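Fructosyl amine: oxygen oxidoreductase (Aspergillus fumigatus, PDB 3DJE) oxidatively breaks down fructosyl amino acids with FAD as cofactor and oxygen as electron acceptor, thereby acting as a deglycating enzyme. Local coordinates at residues Thr34-Tyr39 with Gly185-Leu190; Glu211-Cys216 with His354-Gly359; Thr189-Asn194 with Ile207-Arg212. All coordinates share one frame; numbering follows the deposited sequence.

Contact 1. Residues Thr34-Tyr39 with Gly185-Leu190; sequences TVLDPY and GRVVTL. With FAD (flavin-adenine dinucleotide), chain C.
Leu-36 and Val-187 supply the apolar part of the contact: their side chains cross at about a right angle, with Leu-36 CD1 3.7 Å from Val-187 CG2. Further on, Pro-38 lays its ring against Arg-186. Pro-38 CB sits over one face of the guanidinium, towards its rim, and 3.7 Å from Arg-186 NH2; the arginine chain reaches it by bending at chi3 (-80°). Between these two pairs the backbones come close at Gly-185, which has no side chain to hold them apart, and Gly-185 CA makes a C-H...O contact with Asp-37 O at 3.4 Å. No conventional hydrogen bond joins the segments directly; FAD does the bridging.

Asp-37 grips the adenosine ribose with both carboxylate oxygens, OD1 accepting from FAD O2B and OD2 from FAD O3B, each at 2.7 Å. Its OD1 also takes the backbone N-H of Tyr-39 on the anti lone pair, forming an Asx turn, while the amide of Ala-14 binds OD2, so the carboxylate is fixed in rotation. The backbone of Val-187 reads the adenine: Val-187 N donates to FAD N1A at 3.1 Å (156° at the hydrogen), and FAD N6A donates to Val-187 O, also 3.1 Å (159°).

Van der Waals contact completes the adenine pocket. Pro-38 lies over a face of the base, its CD 3.2 Å from FAD N3A, and Val-187 CB approaches FAD N1A.

An acidic residue at the end of the second strand that binds both ribose hydroxyls is the hallmark of the dinucleotide-binding Rossmann fold, here forming the adenosine end of the FAD site.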
# COMPACT_ATOMS: atom_id res chain seq x y z
N THR A 34 -7.63 20.99 -6.27
CA THR A 34 -8.83 20.35 -5.74
C THR A 34 -8.63 18.84 -5.75
O THR A 34 -8.13 18.28 -6.74
CB THR A 34 -10.08 20.71 -6.57
OG1 THR A 34 -10.26 22.13 -6.56
CG2 THR A 34 -11.33 20.07 -5.99
N VAL A 35 -9.00 18.19 -4.66
CA VAL A 35 -8.92 16.73 -4.57
C VAL A 35 -10.32 16.16 -4.39
O VAL A 35 -11.08 16.63 -3.53
CB VAL A 35 -8.02 16.26 -3.39
CG1 VAL A 35 -7.83 14.73 -3.42
CG2 VAL A 35 -6.65 16.95 -3.43
N LEU A 36 -10.63 15.12 -5.18
CA LEU A 36 -11.95 14.46 -5.15
C LEU A 36 -11.84 13.03 -4.66
O LEU A 36 -11.03 12.26 -5.16
CB LEU A 36 -12.55 14.42 -6.57
CG LEU A 36 -12.74 15.75 -7.30
CD1 LEU A 36 -13.16 15.48 -8.75
CD2 LEU A 36 -13.77 16.62 -6.59
N ASP A 37 -12.70 12.65 -3.72
CA ASP A 37 -12.72 11.25 -3.24
C ASP A 37 -14.14 10.90 -2.75
O ASP A 37 -14.76 11.72 -2.10
CB ASP A 37 -11.70 11.11 -2.10
CG ASP A 37 -11.32 9.66 -1.82
OD1 ASP A 37 -12.19 8.89 -1.36
OD2 ASP A 37 -10.15 9.30 -2.05
N PRO A 38 -14.64 9.69 -3.07
CA PRO A 38 -15.99 9.27 -2.67
C PRO A 38 -16.14 9.00 -1.17
O PRO A 38 -17.28 8.83 -0.69
CB PRO A 38 -16.22 7.98 -3.48
CG PRO A 38 -14.88 7.45 -3.75
CD PRO A 38 -13.97 8.66 -3.88
N TYR A 39 -15.03 8.96 -0.44
CA TYR A 39 -15.07 8.77 1.02
C TYR A 39 -14.43 9.96 1.76
O TYR A 39 -13.52 10.59 1.23
CB TYR A 39 -14.33 7.49 1.42
CG TYR A 39 -15.00 6.21 0.96
CD1 TYR A 39 -15.75 5.44 1.85
CD2 TYR A 39 -14.87 5.77 -0.35
CE1 TYR A 39 -16.38 4.26 1.44
CE2 TYR A 39 -15.51 4.58 -0.79
CZ TYR A 39 -16.25 3.85 0.12
OH TYR A 39 -16.87 2.68 -0.29
N GLY A 185 -17.82 13.71 -4.20
CA GLY A 185 -16.42 13.39 -4.52
C GLY A 185 -16.22 12.12 -5.33
O GLY A 185 -15.08 11.71 -5.55
N ARG A 186 -17.31 11.49 -5.77
CA ARG A 186 -17.21 10.25 -6.53
C ARG A 186 -17.12 10.59 -8.02
O ARG A 186 -18.12 10.96 -8.65
CB ARG A 186 -18.40 9.31 -6.27
CG ARG A 186 -18.39 8.08 -7.18
CD ARG A 186 -19.34 6.97 -6.74
NE ARG A 186 -18.77 6.17 -5.65
CZ ARG A 186 -17.76 5.30 -5.79
NH1 ARG A 186 -17.18 5.13 -6.98
NH2 ARG A 186 -17.31 4.63 -4.73
N VAL A 187 -15.92 10.46 -8.58
CA VAL A 187 -15.77 10.72 -10.01
C VAL A 187 -16.47 9.61 -10.79
O VAL A 187 -16.30 8.42 -10.48
CB VAL A 187 -14.28 10.78 -10.43
CG1 VAL A 187 -14.15 10.82 -11.93
CG2 VAL A 187 -13.61 12.01 -9.81
N VAL A 188 -17.25 10.00 -11.80
CA VAL A 188 -17.95 9.01 -12.64
C VAL A 188 -17.35 8.87 -14.03
O VAL A 188 -17.53 7.84 -14.69
CB VAL A 188 -19.48 9.26 -12.75
CG1 VAL A 188 -20.13 9.17 -11.35
CG2 VAL A 188 -19.77 10.60 -13.44
N THR A 189 -16.66 9.92 -14.48
CA THR A 189 -15.87 9.86 -15.72
C THR A 189 -14.88 11.00 -15.75
O THR A 189 -15.12 12.03 -15.14
CB THR A 189 -16.77 9.95 -16.99
OG1 THR A 189 -15.97 9.74 -18.16
CG2 THR A 189 -17.49 11.29 -17.08
N LEU A 190 -13.76 10.80 -16.43
CA LEU A 190 -12.93 11.94 -16.80
C LEU A 190 -13.62 12.66 -17.96
O LEU A 190 -14.51 12.09 -18.64
CB LEU A 190 -11.52 11.46 -17.21
CG LEU A 190 -10.75 10.68 -16.13
CD1 LEU A 190 -9.42 10.18 -16.68
CD2 LEU A 190 -10.54 11.54 -14.88
PA FAD C . -5.15 4.28 -2.07
O1A FAD C . -4.45 4.81 -0.89
O2A FAD C . -5.95 3.03 -1.92
O5B FAD C . -6.03 5.48 -2.59
C5B FAD C . -6.97 5.36 -3.66
C4B FAD C . -8.03 6.45 -3.46
O4B FAD C . -8.79 6.42 -4.68
C3B FAD C . -8.97 6.02 -2.31
O3B FAD C . -8.97 6.98 -1.25
C2B FAD C . -10.33 5.95 -3.03
O2B FAD C . -11.42 6.44 -2.20
C1B FAD C . -10.07 6.81 -4.30
N9A FAD C . -11.17 6.55 -5.27
C8A FAD C . -11.76 5.37 -5.57
N7A FAD C . -12.75 5.59 -6.46
C5A FAD C . -12.79 6.91 -6.71
C6A FAD C . -13.60 7.72 -7.51
N6A FAD C . -14.60 7.18 -8.23
N1A FAD C . -13.37 9.05 -7.53
C2A FAD C . -12.38 9.60 -6.81
N3A FAD C . -11.59 8.85 -6.03
C4A FAD C . -11.79 7.51 -5.97
N1 FAD C . 2.77 -0.60 1.68
C2 FAD C . 3.92 -0.34 2.42
O2 FAD C . 4.75 0.50 2.05
N3 FAD C . 4.14 -1.05 3.60
C4 FAD C . 3.25 -2.01 4.05
O4 FAD C . 3.47 -2.62 5.10
C4X FAD C . 2.10 -2.28 3.29
N5 FAD C . 1.19 -3.26 3.70
C5X FAD C . -0.02 -3.39 3.03
C6 FAD C . -1.00 -4.21 3.58
C7 FAD C . -2.24 -4.33 2.97
C7M FAD C . -3.27 -5.27 3.61
C8 FAD C . -2.52 -3.60 1.82
C8M FAD C . -3.93 -3.68 1.18
C9 FAD C . -1.54 -2.76 1.28
C9A FAD C . -0.29 -2.64 1.89
N10 FAD C . 0.72 -1.81 1.36
C10 FAD C . 1.87 -1.57 2.11
C1' FAD C . 0.56 -1.18 0.04
C2' FAD C . 0.04 0.25 0.20
O2' FAD C . -0.99 0.28 1.21
C3' FAD C . -0.50 0.73 -1.14
O3' FAD C . 0.46 0.43 -2.17
C4' FAD C . -0.74 2.25 -1.15
O4' FAD C . -1.41 2.69 0.03
C5' FAD C . -1.58 2.61 -2.38
O5' FAD C . -1.76 4.03 -2.44
P FAD C . -2.68 4.68 -3.58
O1P FAD C . -2.21 4.18 -4.91
O2P FAD C . -2.72 6.12 -3.29
O3P FAD C . -4.15 4.08 -3.32

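Contact 2. Residues Glu211-Cys216 with His354-Gly359; sequences ERTFLC and HSLVLG. With FAD (flavin-adenine dinucleotide), chain C.
Glu-211 starts the contact by setting its carbonyl oxygen 3.5 Å from Ser-355 CB; a water donates to both Glu-211 O and Ser-355 OG, and the hydroxyl is also bonded to Asp-196. Arg-212 bends at chi2 (-69°), which brings NH1 back to Glu-211 O for a 2.9 Å hydrogen bond. His-354 brings CE1 over one face of this guanidinium, toward its rim, 3.5 Å from Arg-212 NH2; with the planes 64° apart, it is not a stack. From Thr-213 the strands run parallel. Thr-213 N donates to Ser-355 O, and Thr-213 O accepts from Val-357 N at 2.8 Å while also touching Leu-356 CD1. Phe-214 lies alongside Val-357, its CD1 3.6 Å from Val-357 CB and Val-357 CG2 over a ring face. Leu-215 bonds through N to Val-357 O and through O to Gly-359 N, and on the other sheet face its CD2 meets Leu-358 CD1. Cys-216 carries the strand end to the cofactor, its O 3.8 Å from FAD C5B. Strand 212-215 is thus an inner strand of the mainly parallel Rossmann-type sheet that binds FAD, held between strands 9-12 and 356-360, with helices 16-27 and 373-382 over the Phe-214 face and Phe-227 packed on Leu-215.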
# COMPACT_ATOMS: atom_id res chain seq x y z
N GLU A 211 -6.66 22.47 -15.64
CA GLU A 211 -5.53 22.54 -16.55
C GLU A 211 -4.70 21.25 -16.57
O GLU A 211 -4.15 20.88 -17.61
CB GLU A 211 -4.66 23.74 -16.18
CG GLU A 211 -5.31 25.09 -16.45
CD GLU A 211 -4.28 26.23 -16.46
OE1 GLU A 211 -3.14 25.99 -16.90
OE2 GLU A 211 -4.61 27.35 -16.00
N ARG A 212 -4.58 20.59 -15.42
CA ARG A 212 -3.97 19.26 -15.32
C ARG A 212 -4.80 18.42 -14.36
O ARG A 212 -5.32 18.95 -13.37
CB ARG A 212 -2.54 19.32 -14.76
CG ARG A 212 -1.54 20.07 -15.65
CD ARG A 212 -1.25 19.31 -16.93
NE ARG A 212 -0.18 19.94 -17.70
CZ ARG A 212 -0.34 21.01 -18.48
NH1 ARG A 212 -1.54 21.56 -18.63
NH2 ARG A 212 0.70 21.52 -19.13
N THR A 213 -4.94 17.14 -14.68
CA THR A 213 -5.64 16.16 -13.85
C THR A 213 -4.66 15.05 -13.49
O THR A 213 -4.00 14.50 -14.37
CB THR A 213 -6.84 15.56 -14.64
OG1 THR A 213 -7.77 16.60 -15.00
CG2 THR A 213 -7.56 14.48 -13.84
N PHE A 214 -4.57 14.75 -12.19
CA PHE A 214 -3.75 13.66 -11.68
C PHE A 214 -4.68 12.50 -11.34
O PHE A 214 -5.63 12.69 -10.59
CB PHE A 214 -3.04 14.07 -10.40
CG PHE A 214 -2.02 15.18 -10.57
CD1 PHE A 214 -0.66 14.89 -10.69
CD2 PHE A 214 -2.43 16.51 -10.59
CE1 PHE A 214 0.28 15.91 -10.83
CE2 PHE A 214 -1.48 17.54 -10.74
CZ PHE A 214 -0.12 17.23 -10.85
N LEU A 215 -4.37 11.32 -11.86
CA LEU A 215 -5.16 10.14 -11.55
C LEU A 215 -4.43 9.33 -10.48
O LEU A 215 -3.39 8.72 -10.75
CB LEU A 215 -5.41 9.33 -12.82
CG LEU A 215 -6.28 8.08 -12.67
CD1 LEU A 215 -7.62 8.43 -12.04
CD2 LEU A 215 -6.47 7.43 -14.03
N CYS A 216 -4.99 9.35 -9.27
CA CYS A 216 -4.39 8.72 -8.10
C CYS A 216 -5.44 7.88 -7.37
O CYS A 216 -5.55 7.91 -6.14
CB CYS A 216 -3.84 9.80 -7.16
SG CYS A 216 -2.47 10.72 -7.86
N HIS A 354 -2.35 15.05 -23.13
CA HIS A 354 -1.40 16.09 -22.69
C HIS A 354 -1.57 16.57 -21.23
O HIS A 354 -0.58 16.86 -20.56
CB HIS A 354 -1.51 17.28 -23.67
CG HIS A 354 -0.77 18.52 -23.26
ND1 HIS A 354 -1.34 19.52 -22.51
CD2 HIS A 354 0.49 18.93 -23.53
CE1 HIS A 354 -0.46 20.48 -22.31
NE2 HIS A 354 0.67 20.15 -22.92
N SER A 355 -2.81 16.65 -20.77
CA SER A 355 -3.12 17.27 -19.49
C SER A 355 -3.22 16.26 -18.35
O SER A 355 -3.45 16.65 -17.21
CB SER A 355 -4.44 18.05 -19.58
OG SER A 355 -4.39 19.05 -20.60
N LEU A 356 -3.07 14.97 -18.67
CA LEU A 356 -3.23 13.90 -17.67
C LEU A 356 -1.90 13.43 -17.11
O LEU A 356 -0.94 13.19 -17.86
CB LEU A 356 -3.99 12.71 -18.27
CG LEU A 356 -4.28 11.51 -17.36
CD1 LEU A 356 -5.22 11.91 -16.23
CD2 LEU A 356 -4.86 10.34 -18.15
N VAL A 357 -1.85 13.28 -15.78
CA VAL A 357 -0.69 12.74 -15.08
C VAL A 357 -1.14 11.51 -14.30
O VAL A 357 -2.15 11.56 -13.60
CB VAL A 357 -0.07 13.76 -14.10
CG1 VAL A 357 1.20 13.20 -13.46
CG2 VAL A 357 0.27 15.07 -14.84
N LEU A 358 -0.40 10.42 -14.45
CA LEU A 358 -0.67 9.16 -13.74
C LEU A 358 0.16 9.10 -12.48
O LEU A 358 1.35 9.37 -12.53
CB LEU A 358 -0.30 7.95 -14.62
CG LEU A 358 -1.17 7.61 -15.84
CD1 LEU A 358 -2.66 7.83 -15.56
CD2 LEU A 358 -0.71 8.39 -17.05
N GLY A 359 -0.45 8.73 -11.36
CA GLY A 359 0.32 8.43 -10.17
C GLY A 359 -0.26 7.17 -9.57
O GLY A 359 -1.09 7.23 -8.66
PA FAD C . -5.15 4.28 -2.07
O1A FAD C . -4.45 4.81 -0.89
O2A FAD C . -5.95 3.03 -1.92
O5B FAD C . -6.03 5.48 -2.59
C5B FAD C . -6.97 5.36 -3.66
C4B FAD C . -8.03 6.45 -3.46
O4B FAD C . -8.79 6.42 -4.68
C3B FAD C . -8.97 6.02 -2.31
O3B FAD C . -8.97 6.98 -1.25
C2B FAD C . -10.33 5.95 -3.03
O2B FAD C . -11.42 6.44 -2.20
C1B FAD C . -10.07 6.81 -4.30
N9A FAD C . -11.17 6.55 -5.27
C8A FAD C . -11.76 5.37 -5.57
N7A FAD C . -12.75 5.59 -6.46
C5A FAD C . -12.79 6.91 -6.71
C6A FAD C . -13.60 7.72 -7.51
N6A FAD C . -14.60 7.18 -8.23
N1A FAD C . -13.37 9.05 -7.53
C2A FAD C . -12.38 9.60 -6.81
N3A FAD C . -11.59 8.85 -6.03
C4A FAD C . -11.79 7.51 -5.97
N1 FAD C . 2.77 -0.60 1.68
C2 FAD C . 3.92 -0.34 2.42
O2 FAD C . 4.75 0.50 2.05
N3 FAD C . 4.14 -1.05 3.60
C4 FAD C . 3.25 -2.01 4.05
O4 FAD C . 3.47 -2.62 5.10
C4X FAD C . 2.10 -2.28 3.29
N5 FAD C . 1.19 -3.26 3.70
C5X FAD C . -0.02 -3.39 3.03
C6 FAD C . -1.00 -4.21 3.58
C7 FAD C . -2.24 -4.33 2.97
C7M FAD C . -3.27 -5.27 3.61
C8 FAD C . -2.52 -3.60 1.82
C8M FAD C . -3.93 -3.68 1.18
C9 FAD C . -1.54 -2.76 1.28
C9A FAD C . -0.29 -2.64 1.89
N10 FAD C . 0.72 -1.81 1.36
C10 FAD C . 1.87 -1.57 2.11
C1' FAD C . 0.56 -1.18 0.04
C2' FAD C . 0.04 0.25 0.20
O2' FAD C . -0.99 0.28 1.21
C3' FAD C . -0.50 0.73 -1.14
O3' FAD C . 0.46 0.43 -2.17
C4' FAD C . -0.74 2.25 -1.15
O4' FAD C . -1.41 2.69 0.03
C5' FAD C . -1.58 2.61 -2.38
O5' FAD C . -1.76 4.03 -2.44
P FAD C . -2.68 4.68 -3.58
O1P FAD C . -2.21 4.18 -4.91
O2P FAD C . -2.72 6.12 -3.29
O3P FAD C . -4.15 4.08 -3.32
O HOH W 1 -4.88 21.74 -20.30

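Contact 3. Residues Thr189-Asn194 with Ile207-Arg212; sequences TLIFEN and IWRAER
Glu-193 and Arg-209 meet with their side chains crossing at about a right angle. Arg-209 NH1 donates to Glu-193 OE2 at 3.1 Å (153° at the hydrogen), a salt bridge that reaches the carboxylate on its syn side, with the two flat groups turned 38° from each other. The arginine stretches out fully from CG to NE, and this length lets it span from its own strand to the glutamate. A water in the guanidinium plane accepts from Arg-209 NH2 at 2.7 Å and donates to the same OE2, so a second, indirect link backs up the first. Beside this polar pair, Ile-191 points at the other strand and crosses Ile-207 at about a right angle, Ile-191 CD1 lying 3.7 Å from Ile-207 CG2. The same methyl reaches Trp-208 O and the aliphatic start of Arg-209, 4.2 Å from its CG. Trp-208 turns its ring away, where NE1 bonds to Thr-202. The two strands are not neighbours: the axes of the short segments 189-193 and 207-209 come no nearer than 8.3 Å, at 59° to each other, with strand 196-202 between them and Lys-198 touching both Ile-191 and Glu-193. Side chains reaching across a middle strand at the surface join the outer strands of a three-stranded antiparallel beta-meander, an element of Rossmann domains of the glutathione reductase type.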
# COMPACT_ATOMS: atom_id res chain seq x y z
N THR A 189 -16.66 9.92 -14.48
CA THR A 189 -15.87 9.86 -15.72
C THR A 189 -14.88 11.00 -15.75
O THR A 189 -15.12 12.03 -15.14
CB THR A 189 -16.77 9.95 -16.99
OG1 THR A 189 -15.97 9.74 -18.16
CG2 THR A 189 -17.49 11.29 -17.08
N LEU A 190 -13.76 10.80 -16.43
CA LEU A 190 -12.93 11.94 -16.80
C LEU A 190 -13.62 12.66 -17.96
O LEU A 190 -14.51 12.09 -18.64
CB LEU A 190 -11.52 11.46 -17.21
CG LEU A 190 -10.75 10.68 -16.13
CD1 LEU A 190 -9.42 10.18 -16.68
CD2 LEU A 190 -10.54 11.54 -14.88
N ILE A 191 -13.24 13.91 -18.17
CA ILE A 191 -13.75 14.71 -19.29
C ILE A 191 -12.83 14.51 -20.49
O ILE A 191 -11.70 14.96 -20.47
CB ILE A 191 -13.82 16.21 -18.96
CG1 ILE A 191 -14.77 16.47 -17.78
CG2 ILE A 191 -14.27 17.03 -20.19
CD1 ILE A 191 -14.65 17.89 -17.21
N PHE A 192 -13.34 13.84 -21.53
CA PHE A 192 -12.54 13.59 -22.75
C PHE A 192 -12.98 14.54 -23.85
O PHE A 192 -14.12 14.48 -24.32
CB PHE A 192 -12.67 12.14 -23.21
CG PHE A 192 -11.99 11.14 -22.31
CD1 PHE A 192 -10.66 10.78 -22.51
CD2 PHE A 192 -12.68 10.54 -21.25
CE1 PHE A 192 -10.03 9.85 -21.68
CE2 PHE A 192 -12.06 9.61 -20.41
CZ PHE A 192 -10.74 9.26 -20.63
N GLU A 193 -12.08 15.43 -24.23
CA GLU A 193 -12.41 16.48 -25.20
C GLU A 193 -11.21 16.71 -26.09
O GLU A 193 -10.10 16.99 -25.60
CB GLU A 193 -12.74 17.77 -24.44
CG GLU A 193 -13.06 19.02 -25.26
CD GLU A 193 -13.07 20.27 -24.37
OE1 GLU A 193 -12.17 21.12 -24.52
OE2 GLU A 193 -13.95 20.38 -23.49
N ASN A 194 -11.42 16.56 -27.40
CA ASN A 194 -10.36 16.80 -28.38
C ASN A 194 -9.04 16.07 -28.06
O ASN A 194 -7.95 16.65 -28.07
CB ASN A 194 -10.15 18.31 -28.56
CG ASN A 194 -11.35 19.00 -29.18
OD1 ASN A 194 -11.98 18.45 -30.10
ND2 ASN A 194 -11.69 20.19 -28.69
N ILE A 207 -19.25 19.37 -12.92
CA ILE A 207 -18.17 19.31 -13.90
C ILE A 207 -16.98 20.08 -13.32
O ILE A 207 -17.12 21.25 -12.99
CB ILE A 207 -18.59 19.98 -15.23
CG1 ILE A 207 -19.77 19.20 -15.85
CG2 ILE A 207 -17.40 20.08 -16.20
CD1 ILE A 207 -20.49 19.96 -16.96
N TRP A 208 -15.85 19.39 -13.21
CA TRP A 208 -14.64 19.92 -12.60
C TRP A 208 -13.57 20.05 -13.67
O TRP A 208 -12.87 19.09 -13.96
CB TRP A 208 -14.13 19.00 -11.48
CG TRP A 208 -15.03 18.92 -10.31
CD1 TRP A 208 -16.03 18.01 -10.10
CD2 TRP A 208 -15.02 19.77 -9.16
NE1 TRP A 208 -16.64 18.24 -8.90
CE2 TRP A 208 -16.05 19.32 -8.30
CE3 TRP A 208 -14.24 20.87 -8.77
CZ2 TRP A 208 -16.32 19.93 -7.06
CZ3 TRP A 208 -14.51 21.49 -7.54
CH2 TRP A 208 -15.55 21.02 -6.71
N ARG A 209 -13.46 21.23 -14.26
CA ARG A 209 -12.47 21.44 -15.33
C ARG A 209 -11.14 21.83 -14.71
O ARG A 209 -11.10 22.59 -13.74
CB ARG A 209 -12.96 22.50 -16.32
CG ARG A 209 -14.21 22.06 -17.06
CD ARG A 209 -14.58 22.97 -18.23
NE ARG A 209 -15.66 22.37 -19.02
CZ ARG A 209 -15.48 21.59 -20.08
NH1 ARG A 209 -14.25 21.30 -20.53
NH2 ARG A 209 -16.53 21.11 -20.72
N ALA A 210 -10.04 21.32 -15.27
CA ALA A 210 -8.72 21.59 -14.75
C ALA A 210 -7.69 21.64 -15.85
O ALA A 210 -7.82 20.96 -16.86
CB ALA A 210 -8.33 20.53 -13.75
N GLU A 211 -6.66 22.47 -15.64
CA GLU A 211 -5.53 22.54 -16.55
C GLU A 211 -4.70 21.25 -16.57
O GLU A 211 -4.15 20.88 -17.61
CB GLU A 211 -4.66 23.74 -16.18
CG GLU A 211 -5.31 25.09 -16.45
CD GLU A 211 -4.28 26.23 -16.46
OE1 GLU A 211 -3.14 25.99 -16.90
OE2 GLU A 211 -4.61 27.35 -16.00
N ARG A 212 -4.58 20.59 -15.42
CA ARG A 212 -3.97 19.26 -15.32
C ARG A 212 -4.80 18.42 -14.36
O ARG A 212 -5.32 18.95 -13.37
CB ARG A 212 -2.54 19.32 -14.76
CG ARG A 212 -1.54 20.07 -15.65
CD ARG A 212 -1.25 19.31 -16.93
NE ARG A 212 -0.18 19.94 -17.70
CZ ARG A 212 -0.34 21.01 -18.48
NH1 ARG A 212 -1.54 21.56 -18.63
NH2 ARG A 212 0.70 21.52 -19.13
O HOH W 2 -16.18 19.48 -22.88

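Overall arrangement
From the N terminus, strand 33-37 runs out to the adenosine end of FAD, and contact 1 closes a long loop when the chain returns at 185-190. Contact 3 starts on that returning strand, sharing Thr-189 and Leu-190, and closes a short loop of three successive strands at 207-212. Contact 2 then opens on Glu-211 and Arg-212, which it shares with contact 3, and closes at 354-359 after another long excursion. The three therefore follow in series, overlapping only at their ends. Trp-208 packs on Thr-34 and Leu-36, setting the small antiparallel sheet against the mainly parallel sheet of the FAD-binding domain, whose FAD-facing end is reached by contacts 1 and 2.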